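Local coordinates for protein fructuronate-tagaturonate epimerase UxaE from Cohnella laeviribosi in complex with 1 glycerol (Cohnella laeviribosi, PDB 6IL9) that catalyses the interconversion of the epimers fructuronate and tagaturonate, probably with the help of the zinc ion bound in its TIM barrel, at residues 353-356 / 357-361. Sequence-based numbering, arbitrary orientation.
Sequences ALVG and RYTNG
The Y358 ring lies beside L354, and L354 O sits in the ring plane, at the edge, 3.3 Å from Y358 CD2. L354 CD2 touches the same ring farther out, 4.0 Å from Y358 CE2, as the two side chains run the same way. Y358 CE2 stands over one face of the R357 guanidinium, off-centre, 3.7 Å above its plane, while L354 CD2 approaches obliquely, 3.6 Å from R357 NH2. R357 gets there by a bent route: CG leaves anti to the backbone N (chi1 -165°), and bends at chi2 and chi3 swing the guanidinium back toward L354. Beyond this cluster, Y358 OH is hydrogen-bonded to E323 of helix 319-336, against which L354 also packs.

At the other end of the stretch, T359 grips V355 O twice. T359 OG1 and T359 N donate to V355 O at 2.7 and 3.1 Å, from opposite faces of the carbonyl plane; chi1 of 67° puts OG1 between the backbone N and carbonyl carbon, turned back toward the last turn. A valine here would remove the hydroxyl and would probably leave V355 O with the backbone N-H of T359 as its single donor within the stretch, weakening the hold on the helix end.

Two residues on, G361 N donates to G356 O in the carbonyl plane, on a lone pair, at 2.9 Å. N360 leaves the helix with positive phi, and its N bonds back to R357 O. These two returning bonds make a Schellman motif, closing helix 349-358 just before strand 363-367 of the TIM barrel.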
# COMPACT_ATOMS: atom_id res chain seq x y z
N ALA A 353 -17.99 2.72 -5.60
CA ALA A 353 -18.78 3.82 -6.12
C ALA A 353 -19.24 4.73 -4.99
O ALA A 353 -19.24 5.97 -5.13
CB ALA A 353 -19.98 3.30 -6.91
N LEU A 354 -19.62 4.14 -3.86
CA LEU A 354 -20.00 4.93 -2.69
C LEU A 354 -18.84 5.80 -2.22
O LEU A 354 -19.03 6.98 -1.91
CB LEU A 354 -20.44 4.00 -1.55
CG LEU A 354 -21.77 3.27 -1.76
CD1 LEU A 354 -21.96 2.23 -0.66
CD2 LEU A 354 -22.93 4.24 -1.76
N VAL A 355 -17.64 5.23 -2.14
CA VAL A 355 -16.50 6.01 -1.68
C VAL A 355 -16.25 7.18 -2.62
O VAL A 355 -16.05 8.32 -2.19
CB VAL A 355 -15.25 5.12 -1.54
CG1 VAL A 355 -14.00 5.99 -1.38
CG2 VAL A 355 -15.41 4.20 -0.33
N GLY A 356 -16.27 6.91 -3.93
CA GLY A 356 -16.04 7.97 -4.89
C GLY A 356 -17.10 9.06 -4.80
O GLY A 356 -16.78 10.25 -4.87
N ARG A 357 -18.36 8.67 -4.64
CA ARG A 357 -19.44 9.64 -4.60
C ARG A 357 -19.37 10.50 -3.34
O ARG A 357 -19.44 11.73 -3.41
CB ARG A 357 -20.79 8.93 -4.70
CG ARG A 357 -21.93 9.87 -5.03
CD ARG A 357 -23.19 9.57 -4.25
NE ARG A 357 -23.60 8.17 -4.32
CZ ARG A 357 -24.65 7.68 -3.67
NH1 ARG A 357 -25.40 8.49 -2.92
NH2 ARG A 357 -24.97 6.40 -3.77
N TYR A 358 -19.21 9.88 -2.17
CA TYR A 358 -19.30 10.66 -0.94
C TYR A 358 -18.06 11.50 -0.67
O TYR A 358 -18.16 12.51 0.04
CB TYR A 358 -19.59 9.74 0.24
CG TYR A 358 -21.06 9.41 0.32
CD1 TYR A 358 -21.95 10.27 0.95
CD2 TYR A 358 -21.57 8.24 -0.25
CE1 TYR A 358 -23.31 9.99 1.01
CE2 TYR A 358 -22.93 7.95 -0.19
CZ TYR A 358 -23.79 8.83 0.45
OH TYR A 358 -25.15 8.56 0.52
N THR A 359 -16.90 11.13 -1.22
CA THR A 359 -15.68 11.93 -1.10
C THR A 359 -15.47 12.87 -2.28
O THR A 359 -14.47 13.59 -2.32
CB THR A 359 -14.43 11.03 -0.96
OG1 THR A 359 -14.22 10.29 -2.17
CG2 THR A 359 -14.58 10.05 0.21
N ASN A 360 -16.41 12.88 -3.23
CA ASN A 360 -16.26 13.67 -4.46
C ASN A 360 -14.93 13.37 -5.13
O ASN A 360 -14.25 14.26 -5.66
CB ASN A 360 -16.42 15.17 -4.17
CG ASN A 360 -16.62 16.00 -5.42
OD1 ASN A 360 -17.09 15.50 -6.45
ND2 ASN A 360 -16.28 17.28 -5.34
N GLY A 361 -14.54 12.09 -5.11
CA GLY A 361 -13.32 11.68 -5.78
C GLY A 361 -12.04 11.99 -5.05
O GLY A 361 -10.95 11.80 -5.63